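Local coordinates for protein papillomavirus transcription factor E2 (Human papillomavirus type 18, PDB 1QQH) that regulates papillomavirus transcription, and probably supports viral DNA replication, through its N-terminal activation domain, at residues Q15-A18 with Q19-Y22; T39-H43 with C44-G48. The protein carries 1 engineered substitution. All blocks are in the same frame, centred on the assembly; numbering follows the deposited sequence.

Contact 1 (15-22) and contact 2 (39-48) follow one another along the chain, their centres about 15 Å apart. Contact 1 is a surface contact at the C-terminal end of helix 3-19, where the second subunit packs nearby. Contact 2 is partly buried and closer to the middle of the chain, at the loop that leads into strand 45-56. In contact 1 a serine hydroxyl and backbone N-H groups take up helix-end carbonyls. In contact 2 a lysine ammonium group does that work for a loop. The two touch where Leu17 CD2 packs on Phe45 CD1 at 3.7 Å, so the helix end packs on the start of strand 45-56.

Contact 1 of 2, residues Q15-A18 with Q19-Y22; sequences QGLA and QSAY. Engineered in segment 19-22: Ala21 (natural residue Arg).
The last turn of helix 3-19 closes here, and an ST turn starts the loop that follows. Leu17 O is the main meeting point. It accepts a 2.6 Å bond from Ser20 OG, with the hydroxyl tilted 16° from the carbonyl plane. Ser20 N also donates to Leu17 O, at 3.0 Å, but from above that plane. Two donors of one residue therefore grip the same carbonyl. Ser20 OG sits between its own backbone N and carbonyl carbon (chi1 75°), which turns it back toward the helix. One residue earlier, Gln19 N donates to Gly16 O at 3.0 Å. Both backbone bonds, Gln19 N to Gly16 O and Ser20 N to Leu17 O, are of the i to i+3 kind, as is common where a helix ends. The i to i+4 bond from Gln19 N to Gln15 O is weak. The Gln19 chain runs extended beyond CG and lies back over the preceding turn, with CG 3.4 Å from Gln15 O. Leu17 CD1 comes alongside Ser20 OG at 3.7 Å. The Leu17 side chain also packs on Trp27 and on Leu29 of the second subunit. Ala18 packs on that same leucine of the second subunit. Ala21 is an engineered residue, arginine in the natural sequence, and points away from the helix. Tyr22 hydrogen-bonds through its OH to Asp141 O and meets Tyr73 edge-to-face. The ST turn itself is made by Tyr22 N, which donates to Ser20 OG at 3.1 Å with an N-H...O angle of 159°.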
loop_
_atom_site.group_PDB
_atom_site.type_symbol
_atom_site.label_atom_id
_atom_site.label_comp_id
_atom_site.label_asym_id
_atom_site.label_seq_id
_atom_site.Cartn_x
_atom_site.Cartn_y
_atom_site.Cartn_z
ATOM N N GLN A 15 3.319 -6.506 -6.192
ATOM C CA GLN A 15 4.676 -7.038 -6.074
ATOM C C GLN A 15 5.503 -6.442 -7.211
ATOM O O GLN A 15 6.641 -6.023 -7.009
ATOM C CB GLN A 15 4.675 -8.570 -6.165
ATOM C CG GLN A 15 4.898 -9.263 -4.822
ATOM C CD GLN A 15 3.862 -10.343 -4.529
ATOM O OE1 GLN A 15 3.683 -11.286 -5.312
ATOM N NE2 GLN A 15 3.176 -10.212 -3.393
ATOM N N GLY A 16 4.917 -6.385 -8.404
ATOM C CA GLY A 16 5.630 -5.817 -9.536
ATOM C C GLY A 16 5.831 -4.323 -9.360
ATOM O O GLY A 16 6.913 -3.784 -9.612
ATOM N N LEU A 17 4.778 -3.645 -8.917
ATOM C CA LEU A 17 4.838 -2.207 -8.702
ATOM C C LEU A 17 5.920 -1.888 -7.674
ATOM O O LEU A 17 6.652 -0.908 -7.808
ATOM C CB LEU A 17 3.476 -1.695 -8.211
ATOM C CG LEU A 17 3.345 -0.178 -8.023
ATOM C CD1 LEU A 17 3.525 0.526 -9.370
ATOM C CD2 LEU A 17 1.978 0.163 -7.420
ATOM N N ALA A 18 6.021 -2.733 -6.652
ATOM C CA ALA A 18 6.999 -2.541 -5.585
ATOM C C ALA A 18 8.443 -2.597 -6.086
ATOM O O ALA A 18 9.354 -2.055 -5.456
ATOM C CB ALA A 18 6.782 -3.579 -4.499
ATOM N N GLN A 19 8.648 -3.251 -7.222
ATOM C CA GLN A 19 9.985 -3.370 -7.795
ATOM C C GLN A 19 10.180 -2.425 -8.969
ATOM O O GLN A 19 11.290 -2.269 -9.472
ATOM C CB GLN A 19 10.224 -4.813 -8.235
ATOM C CG GLN A 19 10.060 -5.781 -7.087
ATOM C CD GLN A 19 10.140 -7.221 -7.506
ATOM O OE1 GLN A 19 9.402 -7.667 -8.387
ATOM N NE2 GLN A 19 11.034 -7.969 -6.868
ATOM N N SER A 20 9.096 -1.785 -9.392
ATOM C CA SER A 20 9.144 -0.856 -10.514
ATOM C C SER A 20 9.853 0.431 -10.135
ATOM O O SER A 20 10.245 0.636 -8.982
ATOM C CB SER A 20 7.731 -0.509 -10.975
ATOM O OG SER A 20 7.126 0.396 -10.065
ATOM N N ALA A 21 9.986 1.312 -11.114
ATOM C CA ALA A 21 10.646 2.586 -10.907
ATOM C C ALA A 21 9.773 3.564 -10.135
ATOM O O ALA A 21 10.221 4.655 -9.787
ATOM C CB ALA A 21 11.029 3.188 -12.251
ATOM N N TYR A 22 8.531 3.180 -9.854
ATOM C CA TYR A 22 7.636 4.086 -9.144
ATOM C C TYR A 22 7.462 3.758 -7.666
ATOM O O TYR A 22 6.745 4.461 -6.955
ATOM C CB TYR A 22 6.277 4.144 -9.865
ATOM C CG TYR A 22 6.438 4.434 -11.342
ATOM C CD1 TYR A 22 6.336 3.412 -12.287
ATOM C CD2 TYR A 22 6.818 5.708 -11.785
ATOM C CE1 TYR A 22 6.619 3.644 -13.633
ATOM C CE2 TYR A 22 7.109 5.951 -13.125
ATOM C CZ TYR A 22 7.011 4.917 -14.042
ATOM O OH TYR A 22 7.337 5.144 -15.360
#

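Contact 2 of 2, residues T39-H43 with C44-G48; sequences TEPTH and CFKKG
Cys44 meets Pro41 first, just past the bend at His43. Cys44 CB packs closely on the loop backbone, 3.5 Å from Pro41 O. It also makes an apolar touch with the proline ring, 4.1 Å from Pro41 CG. The peptide before Pro41 is cis, and just after the proline Thr42 N is held by Glu40 OE1 at 2.9 Å. The SG of Cys44 stands beside the backbone N, anti to the carbonyl carbon (chi1 -66°), and is directed back over the loop, 3.6 Å from Thr42 O. Phe45 points away from the loop. It reaches helix 3-19 at Leu10, Ala13 and Leu14, and its ring meets those of Trp37 and Trp81. Here the loop passes into strand 45-56 of the antiparallel sheet, with neighbouring strand residues facing opposite ways. Lys46 turns back to the loop and carries the polar contact. Its chain starts in the position between N and carbonyl carbon (chi1 46°), bends at chi2 and then runs straight to NZ. NZ donates to Thr39 O at 2.6 Å, tilted from that carbonyl plane, and to Pro41 O at 2.8 Å, from above the plane. Within its own segment it also donates to Cys44 O at 3.2 Å, again from above. Leu36 O is a further partner. Four carbonyl oxygens thus lie within reach of three N-H groups, so at least one N-H must be shared, and together they probably stabilise the charge of this buried lysine. Lys47 points to the other side of the strand, where NZ forms a salt bridge with Glu25.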
loop_
_atom_site.group_PDB
_atom_site.type_symbol
_atom_site.label_atom_id
_atom_site.label_comp_id
_atom_site.label_asym_id
_atom_site.label_seq_id
_atom_site.Cartn_x
_atom_site.Cartn_y
_atom_site.Cartn_z
ATOM N N THR A 39 -11.604 -0.523 -10.601
ATOM C CA THR A 39 -12.245 0.616 -11.235
ATOM C C THR A 39 -11.500 0.916 -12.532
ATOM O O THR A 39 -10.295 0.691 -12.632
ATOM C CB THR A 39 -12.193 1.855 -10.330
ATOM O OG1 THR A 39 -12.764 1.537 -9.056
ATOM C CG2 THR A 39 -12.961 3.001 -10.952
ATOM N N GLU A 40 -12.227 1.410 -13.526
ATOM C CA GLU A 40 -11.642 1.740 -14.818
ATOM C C GLU A 40 -10.647 2.889 -14.732
ATOM O O GLU A 40 -10.886 3.876 -14.040
ATOM C CB GLU A 40 -12.748 2.103 -15.809
ATOM C CG GLU A 40 -13.548 0.911 -16.289
ATOM C CD GLU A 40 -12.754 0.023 -17.223
ATOM O OE1 GLU A 40 -11.505 0.037 -17.144
ATOM O OE2 GLU A 40 -13.381 -0.697 -18.029
ATOM N N PRO A 41 -9.493 2.758 -15.409
ATOM C CA PRO A 41 -9.124 1.589 -16.214
ATOM C C PRO A 41 -8.653 0.466 -15.296
ATOM O O PRO A 41 -7.825 0.685 -14.408
ATOM C CB PRO A 41 -8.007 2.127 -17.099
ATOM C CG PRO A 41 -7.342 3.117 -16.201
ATOM C CD PRO A 41 -8.507 3.839 -15.574
ATOM N N THR A 42 -9.186 -0.733 -15.505
ATOM C CA THR A 42 -8.821 -1.866 -14.669
ATOM C C THR A 42 -7.431 -2.379 -14.982
ATOM O O THR A 42 -6.859 -2.043 -16.023
ATOM C CB THR A 42 -9.812 -3.010 -14.836
ATOM O OG1 THR A 42 -9.779 -3.470 -16.193
ATOM C CG2 THR A 42 -11.214 -2.540 -14.490
ATOM N N HIS A 43 -6.891 -3.187 -14.071
ATOM C CA HIS A 43 -5.556 -3.753 -14.229
ATOM C C HIS A 43 -4.498 -2.664 -14.245
ATOM O O HIS A 43 -3.376 -2.892 -14.692
ATOM C CB HIS A 43 -5.463 -4.564 -15.526
ATOM C CG HIS A 43 -6.280 -5.818 -15.512
ATOM N ND1 HIS A 43 -6.486 -6.584 -16.641
ATOM C CD2 HIS A 43 -6.925 -6.450 -14.503
ATOM C CE1 HIS A 43 -7.225 -7.634 -16.328
ATOM N NE2 HIS A 43 -7.505 -7.576 -15.037
ATOM N N CYS A 44 -4.859 -1.478 -13.772
ATOM C CA CYS A 44 -3.931 -0.354 -13.717
ATOM C C CYS A 44 -3.987 0.300 -12.346
ATOM O O CYS A 44 -4.928 0.092 -11.587
ATOM C CB CYS A 44 -4.313 0.722 -14.731
ATOM S SG CYS A 44 -4.194 0.291 -16.456
ATOM N N PHE A 45 -2.968 1.081 -12.026
ATOM C CA PHE A 45 -2.983 1.833 -10.784
ATOM C C PHE A 45 -3.161 3.259 -11.285
ATOM O O PHE A 45 -2.788 3.582 -12.411
ATOM C CB PHE A 45 -1.669 1.674 -9.994
ATOM C CG PHE A 45 -1.518 0.318 -9.347
ATOM C CD1 PHE A 45 -0.627 -0.627 -9.857
ATOM C CD2 PHE A 45 -2.319 -0.040 -8.272
ATOM C CE1 PHE A 45 -0.548 -1.911 -9.304
ATOM C CE2 PHE A 45 -2.244 -1.313 -7.716
ATOM C CZ PHE A 45 -1.359 -2.250 -8.236
ATOM N N LYS A 46 -3.774 4.106 -10.482
ATOM C CA LYS A 46 -3.974 5.475 -10.907
ATOM C C LYS A 46 -4.044 6.411 -9.715
ATOM O O LYS A 46 -4.512 6.039 -8.643
ATOM C CB LYS A 46 -5.245 5.589 -11.760
ATOM C CG LYS A 46 -6.476 4.869 -11.215
ATOM C CD LYS A 46 -6.537 3.432 -11.686
ATOM C CE LYS A 46 -7.868 2.797 -11.336
ATOM N NZ LYS A 46 -7.903 1.354 -11.717
ATOM N N LYS A 47 -3.561 7.624 -9.915
ATOM C CA LYS A 47 -3.543 8.618 -8.871
ATOM C C LYS A 47 -3.856 9.966 -9.480
ATOM O O LYS A 47 -3.713 10.159 -10.687
ATOM C CB LYS A 47 -2.161 8.664 -8.207
ATOM C CG LYS A 47 -1.761 7.360 -7.545
ATOM C CD LYS A 47 -0.462 7.499 -6.758
ATOM C CE LYS A 47 0.748 7.610 -7.666
ATOM N NZ LYS A 47 2.005 7.570 -6.868
ATOM N N GLY A 48 -4.288 10.892 -8.634
ATOM C CA GLY A 48 -4.599 12.229 -9.098
ATOM C C GLY A 48 -5.891 12.321 -9.875
ATOM O O GLY A 48 -5.916 12.817 -10.998
#